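TRNA (adenine(9)-N1)-methyltransferase (Sulfolobus acidocaldarius, PDB 5A7Z) catalyses the S-adenosyl-L-methionine-dependent methylation of adenosine 9 in tRNA, producing N1-methyladenosine at that position. Local coordinates at residues V111-L116 / T149-A154; D133-V138 / D240-I245; V176-Y181 / F197-I202; D183-D188 / R226-L231. All coordinates share one frame; numbering follows the deposited sequence.

Contact 1 (V111-L116 / T149-A154); sequences VIDLGL and TVVGKA
Asp113 OD1, lying 4.0 Å from Val151 CG1, is gripped by two backbone amides, that of Gly115 two residues on and that of Ala212. The bond from Gly115 N closes an Asx turn and meets the oxygen nearly along its C-O axis, while OD2 accepts from Thr213 N, which fixes the carboxylate at the strand end. The site belongs to a beta-alpha-beta unit of the SPOUT-type methyltransferase domain: strands 109-113 and 148-151 run parallel, joined through helix 122-142. Pairing follows the parallel rule of alternating bonds, with Ile112 giving its N-H to Thr149 O at 2.7 Å and taking one from Val151 N at 2.8 Å; Leu114 N then continues the pattern to Val151 O.

Side chains alternate between the faces. On the face of Val111 and Asp113, Val151 sets CG1 between its backbone N and carbonyl carbon (chi1 70°), and the methyl tucks in beside Ile112 O at 3.5 Å, with Val111 CG1 coming to it obliquely at 4.0 Å. On the other face, Leu114 leans across Val150, and helix 122-142 lies against Ile112 and Leu114. Beyond the strands the chains close up at two glycines: Gly152 CA approaches Gly115 N to 3.6 Å, and any CB on Gly152 would collide with Leu114 C and Gly115 N.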
loop_
_atom_site.group_PDB
_atom_site.type_symbol
_atom_site.label_atom_id
_atom_site.label_comp_id
_atom_site.label_asym_id
_atom_site.label_seq_id
_atom_site.Cartn_x
_atom_site.Cartn_y
_atom_site.Cartn_z
ATOM N N VAL A 111 3.009 6.029 6.099
ATOM C CA VAL A 111 4.193 6.750 6.572
ATOM C C VAL A 111 4.782 5.989 7.712
ATOM O O VAL A 111 4.078 5.700 8.698
ATOM C CB VAL A 111 3.806 8.155 7.031
ATOM C CG1 VAL A 111 4.988 8.870 7.616
ATOM C CG2 VAL A 111 3.236 8.945 5.854
ATOM N N ILE A 112 6.024 5.561 7.552
ATOM C CA ILE A 112 6.768 4.960 8.655
ATOM C C ILE A 112 7.631 6.033 9.303
ATOM O O ILE A 112 8.548 6.590 8.668
ATOM C CB ILE A 112 7.676 3.800 8.196
ATOM C CG1 ILE A 112 6.891 2.814 7.305
ATOM C CG2 ILE A 112 8.272 3.074 9.404
ATOM C CD1 ILE A 112 5.612 2.352 7.928
ATOM N N ASP A 113 7.337 6.314 10.569
ATOM C CA ASP A 113 8.011 7.404 11.291
ATOM C C ASP A 113 9.185 6.858 12.089
ATOM O O ASP A 113 9.024 6.305 13.171
ATOM C CB ASP A 113 7.024 8.119 12.200
ATOM C CG ASP A 113 7.587 9.418 12.805
ATOM O OD1 ASP A 113 8.847 9.618 12.856
ATOM O OD2 ASP A 113 6.745 10.235 13.261
ATOM N N LEU A 114 10.374 7.040 11.547
ATOM C CA LEU A 114 11.580 6.571 12.198
ATOM C C LEU A 114 12.371 7.709 12.855
ATOM O O LEU A 114 13.538 7.550 13.150
ATOM C CB LEU A 114 12.462 5.852 11.180
ATOM C CG LEU A 114 11.959 4.494 10.660
ATOM C CD1 LEU A 114 13.082 3.792 9.907
ATOM C CD2 LEU A 114 11.413 3.602 11.773
ATOM N N GLY A 115 11.733 8.846 13.095
ATOM C CA GLY A 115 12.314 9.887 13.952
ATOM C C GLY A 115 12.920 9.336 15.246
ATOM O O GLY A 115 13.968 9.747 15.632
ATOM N N LEU A 116 12.272 8.358 15.868
ATOM C CA LEU A 116 12.737 7.794 17.140
ATOM C C LEU A 116 13.978 6.859 17.063
ATOM O O LEU A 116 14.410 6.363 18.096
ATOM C CB LEU A 116 11.583 7.016 17.830
ATOM C CG LEU A 116 11.379 5.509 17.492
ATOM C CD1 LEU A 116 10.400 4.866 18.471
ATOM C CD2 LEU A 116 10.926 5.262 16.058
ATOM N N THR A 149 6.217 6.116 2.491
ATOM C CA THR A 149 7.147 7.144 2.917
ATOM C C THR A 149 7.789 6.691 4.222
ATOM O O THR A 149 7.080 6.213 5.159
ATOM C CB THR A 149 6.412 8.481 3.135
ATOM O OG1 THR A 149 6.137 9.075 1.872
ATOM C CG2 THR A 149 7.241 9.450 3.935
ATOM N N VAL A 150 9.113 6.776 4.263
ATOM C CA VAL A 150 9.883 6.566 5.492
ATOM C C VAL A 150 10.493 7.860 5.925
ATOM O O VAL A 150 11.148 8.594 5.122
ATOM C CB VAL A 150 11.031 5.563 5.323
ATOM C CG1 VAL A 150 11.760 5.357 6.645
ATOM C CG2 VAL A 150 10.500 4.253 4.793
ATOM N N VAL A 151 10.213 8.217 7.147
ATOM C CA VAL A 151 10.651 9.487 7.622
ATOM C C VAL A 151 11.449 9.389 8.880
ATOM O O VAL A 151 11.113 8.693 9.793
ATOM C CB VAL A 151 9.482 10.456 7.786
ATOM C CG1 VAL A 151 8.620 10.031 8.934
ATOM C CG2 VAL A 151 9.993 11.850 8.026
ATOM N N GLY A 152 12.546 10.100 8.901
ATOM C CA GLY A 152 13.305 10.177 10.121
ATOM C C GLY A 152 14.764 10.094 9.880
ATOM O O GLY A 152 15.519 10.400 10.752
ATOM N N LYS A 153 15.143 9.671 8.688
ATOM C CA LYS A 153 16.537 9.546 8.299
ATOM C C LYS A 153 16.656 9.699 6.836
ATOM O O LYS A 153 16.137 8.894 6.130
ATOM C CB LYS A 153 17.065 8.168 8.609
ATOM C CG LYS A 153 17.198 7.820 10.080
ATOM C CD LYS A 153 17.940 6.507 10.231
ATOM C CE LYS A 153 17.112 5.359 9.708
ATOM N NZ LYS A 153 17.735 4.048 9.936
ATOM N N ALA A 154 17.381 10.702 6.383
ATOM C CA ALA A 154 17.502 11.007 4.975
ATOM C C ALA A 154 18.407 10.094 4.129
ATOM O O ALA A 154 18.322 10.120 2.918
ATOM C CB ALA A 154 17.934 12.451 4.820
#

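Contact 2 (D133-V138 / D240-I245); sequences DLCLSV and DEINKI
Asn243 takes a chi1 of 59°, with CG flanked by both main-chain branches of its CA, and Leu134 holds its CG beside its backbone N (chi1 -70°), which lays the two side chains side by side, pointing the same way. They form part of a helix-helix packing in the SPOUT domain, where the first turn of helix 242-255, with Glu241 at its N-cap position, meets the middle of helix 122-142. The leucine covers one face of the carboxamide: its CD1 stands over the amide 3.4 Å from Asn243 ND2, and its CB sits 3.8 Å from Asn243 CG. The meeting is thus one of aliphatic carbon with a flat polar group, and no hydrogen bond passes between the two segments.

At the next residue of helix 122-142 the backbones draw close, with the CA atoms of Cys135 and Asn243 4.7 Å apart. Cys135 SG fills the junction, touching Asn243 CA at 3.5 Å and Ile242 CG2 at the same distance. Just outside, Gln131 OE1 accepts from Ile242 N, a side-chain bond from one helix to the first turn of the other. With an alanine in place of Asn243, Leu134 CB and CD1 would probably lose the flat surface they cover, opening a gap between the helices. A turn beyond Leu134, Val138 CG2 lies against the backbone, 3.7 Å from Asn243 O.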
loop_
_atom_site.group_PDB
_atom_site.type_symbol
_atom_site.label_atom_id
_atom_site.label_comp_id
_atom_site.label_asym_id
_atom_site.label_seq_id
_atom_site.Cartn_x
_atom_site.Cartn_y
_atom_site.Cartn_z
ATOM N N ASP A 133 11.835 -2.988 5.743
ATOM C CA ASP A 133 12.112 -3.637 4.472
ATOM C C ASP A 133 10.953 -4.506 3.979
ATOM O O ASP A 133 10.593 -4.448 2.807
ATOM C CB ASP A 133 13.368 -4.491 4.590
ATOM C CG ASP A 133 14.647 -3.662 4.626
ATOM O OD1 ASP A 133 14.610 -2.427 4.937
ATOM O OD2 ASP A 133 15.703 -4.271 4.420
ATOM N N LEU A 134 10.373 -5.291 4.889
ATOM C CA LEU A 134 9.175 -6.056 4.626
ATOM C C LEU A 134 7.989 -5.222 4.148
ATOM O O LEU A 134 7.139 -5.733 3.426
ATOM C CB LEU A 134 8.758 -6.828 5.895
ATOM C CG LEU A 134 9.688 -7.989 6.261
ATOM C CD1 LEU A 134 9.261 -8.673 7.559
ATOM C CD2 LEU A 134 9.729 -9.002 5.129
ATOM N N CYS A 135 7.907 -3.967 4.599
ATOM C CA CYS A 135 6.869 -3.037 4.165
ATOM C C CYS A 135 6.960 -2.775 2.685
ATOM O O CYS A 135 5.953 -2.539 2.062
ATOM C CB CYS A 135 6.941 -1.687 4.915
ATOM S SG CYS A 135 6.395 -1.778 6.645
ATOM N N LEU A 136 8.166 -2.787 2.119
ATOM C CA LEU A 136 8.286 -2.626 0.687
ATOM C C LEU A 136 7.590 -3.777 -0.061
ATOM O O LEU A 136 6.979 -3.554 -1.121
ATOM C CB LEU A 136 9.730 -2.534 0.272
ATOM C CG LEU A 136 9.973 -2.197 -1.208
ATOM C CD1 LEU A 136 9.646 -0.748 -1.543
ATOM C CD2 LEU A 136 11.408 -2.498 -1.542
ATOM N N SER A 137 7.655 -4.996 0.486
ATOM C CA SER A 137 6.938 -6.150 -0.141
ATOM C C SER A 137 5.444 -6.039 0.032
ATOM O O SER A 137 4.701 -6.307 -0.881
ATOM C CB SER A 137 7.403 -7.494 0.419
ATOM O OG SER A 137 8.640 -7.844 -0.144
ATOM N N VAL A 138 5.012 -5.616 1.203
ATOM C CA VAL A 138 3.611 -5.334 1.424
ATOM C C VAL A 138 3.078 -4.239 0.497
ATOM O O VAL A 138 2.051 -4.427 -0.168
ATOM C CB VAL A 138 3.340 -4.971 2.890
ATOM C CG1 VAL A 138 1.910 -4.536 3.066
ATOM C CG2 VAL A 138 3.646 -6.175 3.807
ATOM N N ASP A 240 2.051 -6.535 16.199
ATOM C CA ASP A 240 2.676 -5.224 16.432
ATOM C C ASP A 240 3.826 -4.944 15.481
ATOM O O ASP A 240 4.496 -3.919 15.608
ATOM C CB ASP A 240 3.140 -5.066 17.876
ATOM C CG ASP A 240 3.898 -6.259 18.377
ATOM O OD1 ASP A 240 4.376 -7.061 17.550
ATOM O OD2 ASP A 240 3.995 -6.409 19.611
ATOM N N GLU A 241 4.035 -5.843 14.527
ATOM C CA GLU A 241 4.986 -5.627 13.455
ATOM C C GLU A 241 4.470 -4.554 12.481
ATOM O O GLU A 241 3.317 -4.594 12.047
ATOM C CB GLU A 241 5.248 -6.936 12.694
ATOM C CG GLU A 241 6.029 -7.992 13.478
ATOM C CD GLU A 241 5.144 -8.933 14.319
ATOM O OE1 GLU A 241 3.882 -8.911 14.194
ATOM O OE2 GLU A 241 5.723 -9.704 15.110
ATOM N N ILE A 242 5.344 -3.620 12.130
ATOM C CA ILE A 242 4.982 -2.465 11.290
ATOM C C ILE A 242 4.436 -2.977 9.982
ATOM O O ILE A 242 3.358 -2.621 9.606
ATOM C CB ILE A 242 6.205 -1.538 11.046
ATOM C CG1 ILE A 242 6.531 -0.743 12.314
ATOM C CG2 ILE A 242 5.968 -0.579 9.886
ATOM C CD1 ILE A 242 7.945 -0.189 12.344
ATOM N N ASN A 243 5.183 -3.841 9.310
ATOM C CA ASN A 243 4.708 -4.497 8.090
ATOM C C ASN A 243 3.333 -5.227 8.198
ATOM O O ASN A 243 2.564 -5.252 7.244
ATOM C CB ASN A 243 5.761 -5.462 7.585
ATOM C CG ASN A 243 6.106 -6.533 8.604
ATOM O OD1 ASN A 243 6.477 -6.233 9.724
ATOM N ND2 ASN A 243 6.014 -7.774 8.203
ATOM N N LYS A 244 3.025 -5.800 9.355
ATOM C CA LYS A 244 1.745 -6.466 9.549
ATOM C C LYS A 244 0.598 -5.461 9.769
ATOM O O LYS A 244 -0.476 -5.608 9.208
ATOM C CB LYS A 244 1.838 -7.430 10.722
ATOM C CG LYS A 244 2.868 -8.537 10.534
ATOM C CD LYS A 244 2.253 -9.810 10.000
ATOM C CE LYS A 244 2.921 -11.036 10.598
ATOM N NZ LYS A 244 2.162 -11.534 11.776
ATOM N N ILE A 245 0.851 -4.432 10.565
ATOM C CA ILE A 245 -0.074 -3.317 10.709
ATOM C C ILE A 245 -0.368 -2.670 9.346
ATOM O O ILE A 245 -1.532 -2.370 9.020
ATOM C CB ILE A 245 0.497 -2.217 11.655
ATOM C CG1 ILE A 245 0.669 -2.740 13.089
ATOM C CG2 ILE A 245 -0.408 -0.999 11.680
ATOM C CD1 ILE A 245 -0.619 -3.230 13.712
#

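Contact 3 (V176-Y181 / F197-I202); sequences VILDPY and FVIGGI
Leu178 has a chi2 of 139°, well away from a staggered rotamer, and this twist carries its CD1 into the angle between two residues of the neighbouring strand. There the methyl lies 3.7 Å from Ile199 CG1 and 4.0 Å from Phe197 CB, near the plane of the phenyl ring at its edge. Strands 176-178 and 197-199 run parallel, crossing at 30°, and both backbone bonds meet at Val198: its N donates to Val176 O, and its O receives an almost straight bond from Leu178 N at 2.8 Å.

Val176, Leu178, Phe197 and Ile199 share one face. A chi1 of 71° points Val176 CG1 at the Phe197 ring, which it approaches obliquely, 3.5 Å from CD2. Helix 242-255 covers this side through Ile245 and Ile249. On the reverse face Ile177 runs beside Val198, and its end bends toward the neighbour until CD1 is 3.6 Å from Val198 CB.

Where strand 175-178 ends, Asp179 OD1 accepts from Tyr181 N, 3.1 Å away and above the carboxylate plane, making an Asx turn. Its OD2 forms salt bridges with Arg207 and Arg226, tying this turn to two later parts of the chain. The strand pair lies in the parallel core of the SPOUT domain, a class IV-like methyltransferase fold; in SPOUT enzymes generally, loops near the C-terminal ends of certain core strands form the knot that holds S-adenosyl-L-methionine, and this turn is probably close to that region.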
loop_
_atom_site.group_PDB
_atom_site.type_symbol
_atom_site.label_atom_id
_atom_site.label_comp_id
_atom_site.label_asym_id
_atom_site.label_seq_id
_atom_site.Cartn_x
_atom_site.Cartn_y
_atom_site.Cartn_z
ATOM N N VAL A 176 -3.993 9.850 10.317
ATOM C CA VAL A 176 -4.231 9.294 11.627
ATOM C C VAL A 176 -2.954 8.595 12.083
ATOM O O VAL A 176 -2.125 8.227 11.255
ATOM C CB VAL A 176 -5.404 8.339 11.583
ATOM C CG1 VAL A 176 -5.032 7.082 10.828
ATOM C CG2 VAL A 176 -5.873 8.013 12.981
ATOM N N ILE A 177 -2.758 8.494 13.395
ATOM C CA ILE A 177 -1.562 7.908 13.965
ATOM C C ILE A 177 -1.952 6.568 14.571
ATOM O O ILE A 177 -2.866 6.487 15.386
ATOM C CB ILE A 177 -0.973 8.774 15.108
ATOM C CG1 ILE A 177 -0.885 10.258 14.728
ATOM C CG2 ILE A 177 0.376 8.248 15.546
ATOM C CD1 ILE A 177 -0.106 10.574 13.474
ATOM N N LEU A 178 -1.226 5.528 14.203
ATOM C CA LEU A 178 -1.484 4.221 14.747
ATOM C C LEU A 178 -0.715 4.047 16.024
ATOM O O LEU A 178 0.481 4.195 16.051
ATOM C CB LEU A 178 -1.160 3.144 13.708
ATOM C CG LEU A 178 -2.257 3.262 12.633
ATOM C CD1 LEU A 178 -1.729 3.108 11.241
ATOM C CD2 LEU A 178 -3.401 2.299 12.917
ATOM N N ASP A 179 -1.445 3.783 17.092
ATOM C CA ASP A 179 -0.914 3.857 18.439
ATOM C C ASP A 179 -1.677 2.867 19.325
ATOM O O ASP A 179 -2.863 3.068 19.591
ATOM C CB ASP A 179 -1.088 5.282 18.976
ATOM C CG ASP A 179 -0.376 5.510 20.320
ATOM O OD1 ASP A 179 0.188 4.561 20.883
ATOM O OD2 ASP A 179 -0.388 6.664 20.804
ATOM N N PRO A 180 -1.001 1.808 19.790
ATOM C CA PRO A 180 -1.629 0.834 20.708
ATOM C C PRO A 180 -2.273 1.485 21.918
ATOM O O PRO A 180 -3.191 0.921 22.517
ATOM C CB PRO A 180 -0.459 -0.048 21.159
ATOM C CG PRO A 180 0.795 0.649 20.712
ATOM C CD PRO A 180 0.413 1.485 19.530
ATOM N N TYR A 181 -1.787 2.664 22.273
ATOM C CA TYR A 181 -2.252 3.360 23.455
ATOM C C TYR A 181 -3.020 4.620 23.081
ATOM O O TYR A 181 -3.278 5.463 23.925
ATOM C CB TYR A 181 -1.057 3.696 24.338
ATOM C CG TYR A 181 -0.498 2.511 25.098
ATOM C CD1 TYR A 181 -1.144 2.026 26.232
ATOM C CD2 TYR A 181 0.691 1.904 24.716
ATOM C CE1 TYR A 181 -0.630 0.965 26.955
ATOM C CE2 TYR A 181 1.207 0.837 25.433
ATOM C CZ TYR A 181 0.540 0.382 26.558
ATOM O OH TYR A 181 1.033 -0.670 27.289
ATOM N N PHE A 197 -1.607 7.395 6.902
ATOM C CA PHE A 197 -1.457 6.533 8.102
ATOM C C PHE A 197 -0.042 6.523 8.603
ATOM O O PHE A 197 0.870 6.199 7.866
ATOM C CB PHE A 197 -1.934 5.108 7.791
ATOM C CG PHE A 197 -3.332 5.077 7.312
ATOM C CD1 PHE A 197 -3.624 5.447 6.023
ATOM C CD2 PHE A 197 -4.368 4.883 8.199
ATOM C CE1 PHE A 197 -4.931 5.533 5.591
ATOM C CE2 PHE A 197 -5.683 4.943 7.770
ATOM C CZ PHE A 197 -5.962 5.275 6.468
ATOM N N VAL A 198 0.135 6.939 9.861
ATOM C CA VAL A 198 1.440 7.099 10.460
ATOM C C VAL A 198 1.669 5.993 11.494
ATOM O O VAL A 198 0.894 5.846 12.452
ATOM C CB VAL A 198 1.591 8.481 11.133
ATOM C CG1 VAL A 198 2.980 8.630 11.742
ATOM C CG2 VAL A 198 1.356 9.611 10.130
ATOM N N ILE A 199 2.743 5.230 11.260
ATOM C CA ILE A 199 3.215 4.161 12.140
ATOM C C ILE A 199 4.658 4.449 12.559
ATOM O O ILE A 199 5.574 4.479 11.732
ATOM C CB ILE A 199 3.139 2.772 11.436
ATOM C CG1 ILE A 199 1.899 2.704 10.533
ATOM C CG2 ILE A 199 3.068 1.657 12.484
ATOM C CD1 ILE A 199 1.915 1.600 9.486
ATOM N N GLY A 200 4.857 4.689 13.847
ATOM C CA GLY A 200 6.200 4.884 14.395
ATOM C C GLY A 200 6.727 3.594 14.971
ATOM O O GLY A 200 6.223 2.521 14.657
ATOM N N GLY A 201 7.745 3.706 15.814
ATOM C CA GLY A 201 8.361 2.549 16.457
ATOM C C GLY A 201 7.852 2.305 17.874
ATOM O O GLY A 201 7.252 3.192 18.492
ATOM N N ILE A 202 8.105 1.111 18.382
ATOM C CA ILE A 202 7.756 0.747 19.743
ATOM C C ILE A 202 8.864 1.122 20.680
ATOM O O ILE A 202 9.972 0.653 20.565
ATOM C CB ILE A 202 7.544 -0.749 19.891
ATOM C CG1 ILE A 202 8.792 -1.496 19.431
ATOM C CG2 ILE A 202 6.338 -1.199 19.108
ATOM C CD1 ILE A 202 8.957 -2.878 20.031
#

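Contact 4 (D183-D188 / R226-L231); sequences DVVATD and RVKIQL
Gln230 presents one face of its carboxamide to Val185, whose CG2 stands almost squarely over it, 3.5 Å from OE1 and 3.7 Å from CD; Val185 CG1 lies on the same side, nearer the OE1 end. At the other end of the contact the Asp183 carboxylate turns OD1 back toward the partner strand, where one water donates to it and accepts from Arg226 N. The guanidinium of Arg226 leads away to a salt bridge with Asp210.

Between these groups the strands pair in parallel. Lys228 N donates to Val184 O at 2.7 Å, and Lys228 O accepts from Ala186 N. A chi1 of 48° brings Lys228 CG within 3.1 Å of Val184 O; the chain then extends, bringing CE within 3.6 Å of Val185 CG2, so that this one methyl touches both the lysine chain and the amide. Replacing Val185 by an alanine would probably uncover the Gln230 amide face and set that group freer to turn. On the opposite face packing is tight, with Ala186 CB only 3.3 Å from Val227 CG1.

Strand 184-185 thus adds to the sheet beside strand 226-228, whose other neighbour is strand 175-178. Thr187 then caps helix 188-192 by accepting from Ile190 N, while helix 259-265 packs on Ala186 and Ile229, and helix 242-255 also touches Ile229.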
loop_
_atom_site.group_PDB
_atom_site.type_symbol
_atom_site.label_atom_id
_atom_site.label_comp_id
_atom_site.label_asym_id
_atom_site.label_seq_id
_atom_site.Cartn_x
_atom_site.Cartn_y
_atom_site.Cartn_z
ATOM N N ASP A 183 -6.455 6.727 22.025
ATOM C CA ASP A 183 -7.735 6.729 22.730
ATOM C C ASP A 183 -8.908 6.390 21.809
ATOM O O ASP A 183 -9.969 6.016 22.275
ATOM C CB ASP A 183 -7.977 8.077 23.430
ATOM C CG ASP A 183 -8.026 9.248 22.460
ATOM O OD1 ASP A 183 -7.475 9.126 21.349
ATOM O OD2 ASP A 183 -8.600 10.305 22.816
ATOM N N VAL A 184 -8.713 6.534 20.504
ATOM C CA VAL A 184 -9.722 6.144 19.534
ATOM C C VAL A 184 -9.501 4.677 19.164
ATOM O O VAL A 184 -8.368 4.250 18.943
ATOM C CB VAL A 184 -9.614 6.992 18.236
ATOM C CG1 VAL A 184 -10.727 6.621 17.265
ATOM C CG2 VAL A 184 -9.631 8.490 18.547
ATOM N N VAL A 185 -10.582 3.915 19.078
ATOM C CA VAL A 185 -10.505 2.528 18.635
ATOM C C VAL A 185 -10.743 2.488 17.132
ATOM O O VAL A 185 -11.672 3.096 16.644
ATOM C CB VAL A 185 -11.557 1.641 19.352
ATOM C CG1 VAL A 185 -11.744 0.304 18.619
ATOM C CG2 VAL A 185 -11.152 1.409 20.814
ATOM N N ALA A 186 -9.899 1.777 16.398
ATOM C CA ALA A 186 -10.044 1.752 14.960
ATOM C C ALA A 186 -11.321 1.001 14.564
ATOM O O ALA A 186 -11.625 -0.060 15.095
ATOM C CB ALA A 186 -8.827 1.119 14.311
ATOM N N THR A 187 -12.059 1.579 13.631
ATOM C CA THR A 187 -13.160 0.902 12.988
ATOM C C THR A 187 -12.889 0.892 11.497
ATOM O O THR A 187 -11.977 1.575 11.007
ATOM C CB THR A 187 -14.467 1.658 13.193
ATOM O OG1 THR A 187 -14.360 2.922 12.558
ATOM C CG2 THR A 187 -14.772 1.866 14.658
ATOM N N ASP A 188 -13.693 0.133 10.775
ATOM C CA ASP A 188 -13.592 0.059 9.328
ATOM C C ASP A 188 -13.673 1.457 8.733
ATOM O O ASP A 188 -12.874 1.829 7.874
ATOM C CB ASP A 188 -14.698 -0.859 8.748
ATOM C CG ASP A 188 -14.374 -2.362 8.920
ATOM O OD1 ASP A 188 -13.468 -2.849 8.205
ATOM O OD2 ASP A 188 -15.014 -3.054 9.770
ATOM N N ARG A 226 -5.322 9.517 17.322
ATOM C CA ARG A 226 -4.472 8.406 17.663
ATOM C C ARG A 226 -5.343 7.184 17.826
ATOM O O ARG A 226 -6.162 7.126 18.750
ATOM C CB ARG A 226 -3.760 8.656 18.990
ATOM C CG ARG A 226 -2.833 9.852 19.023
ATOM C CD ARG A 226 -1.565 9.563 19.823
ATOM N NE ARG A 226 -0.449 10.294 19.242
ATOM C CZ ARG A 226 0.722 9.780 18.894
ATOM N NH1 ARG A 226 1.019 8.495 19.097
ATOM N NH2 ARG A 226 1.619 10.584 18.343
ATOM N N VAL A 227 -5.074 6.166 17.019
ATOM C CA VAL A 227 -6.032 5.125 16.766
ATOM C C VAL A 227 -5.431 3.782 17.167
ATOM O O VAL A 227 -4.345 3.422 16.722
ATOM C CB VAL A 227 -6.447 5.168 15.293
ATOM C CG1 VAL A 227 -6.957 3.828 14.807
ATOM C CG2 VAL A 227 -7.501 6.242 15.106
ATOM N N LYS A 228 -6.100 3.087 18.090
ATOM C CA LYS A 228 -5.665 1.748 18.487
ATOM C C LYS A 228 -6.488 0.675 17.769
ATOM O O LYS A 228 -7.721 0.734 17.710
ATOM C CB LYS A 228 -5.742 1.550 20.005
ATOM C CG LYS A 228 -7.049 1.984 20.630
ATOM C CD LYS A 228 -7.115 1.601 22.093
ATOM C CE LYS A 228 -8.234 2.354 22.790
ATOM N NZ LYS A 228 -8.359 1.939 24.220
ATOM N N ILE A 229 -5.789 -0.282 17.194
ATOM C CA ILE A 229 -6.424 -1.378 16.517
ATOM C C ILE A 229 -6.671 -2.501 17.523
ATOM O O ILE A 229 -5.740 -2.960 18.148
ATOM C CB ILE A 229 -5.537 -1.897 15.387
ATOM C CG1 ILE A 229 -5.521 -0.880 14.241
ATOM C CG2 ILE A 229 -6.035 -3.262 14.919
ATOM C CD1 ILE A 229 -4.563 -1.237 13.120
ATOM N N GLN A 230 -7.936 -2.903 17.679
ATOM C CA GLN A 230 -8.334 -3.981 18.622
ATOM C C GLN A 230 -9.043 -5.141 17.919
ATOM O O GLN A 230 -9.734 -4.957 16.922
ATOM C CB GLN A 230 -9.286 -3.445 19.680
ATOM C CG GLN A 230 -8.806 -2.204 20.389
ATOM C CD GLN A 230 -9.657 -1.897 21.592
ATOM O OE1 GLN A 230 -10.880 -2.027 21.543
ATOM N NE2 GLN A 230 -9.024 -1.492 22.678
ATOM N N LEU A 231 -8.886 -6.329 18.469
ATOM C CA LEU A 231 -9.656 -7.472 18.047
ATOM C C LEU A 231 -10.531 -7.877 19.221
ATOM O O LEU A 231 -10.024 -8.124 20.317
ATOM C CB LEU A 231 -8.722 -8.610 17.675
ATOM C CG LEU A 231 -9.356 -9.893 17.150
ATOM C CD1 LEU A 231 -9.881 -9.671 15.739
ATOM C CD2 LEU A 231 -8.344 -11.029 17.181
HETATM O O HOH W 1 -6.690 10.801 19.605
HETATM O O HOH W 2 -9.942 -1.655 16.522
#

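From the N terminus, contact 1 closes the first loop, bringing strand 148-151 back beside strand 109-113 around helix 122-142. That helix also opens contact 2, which therefore crosses contact 1 and closes only at helix 242-255, about a hundred residues later. Contacts 3 and 4 both nest within this long loop and cross each other, since 183-188 lies between the two segments of contact 3. Strand 196-202 pairs with strand 109-113, joining contacts 1 and 3 in one sheet, and strands 175-178 and 226-228 carry it on to contact 4. Contact 2 stacks helices on this sheet, as Ile242 touches Ile112 and Ile199.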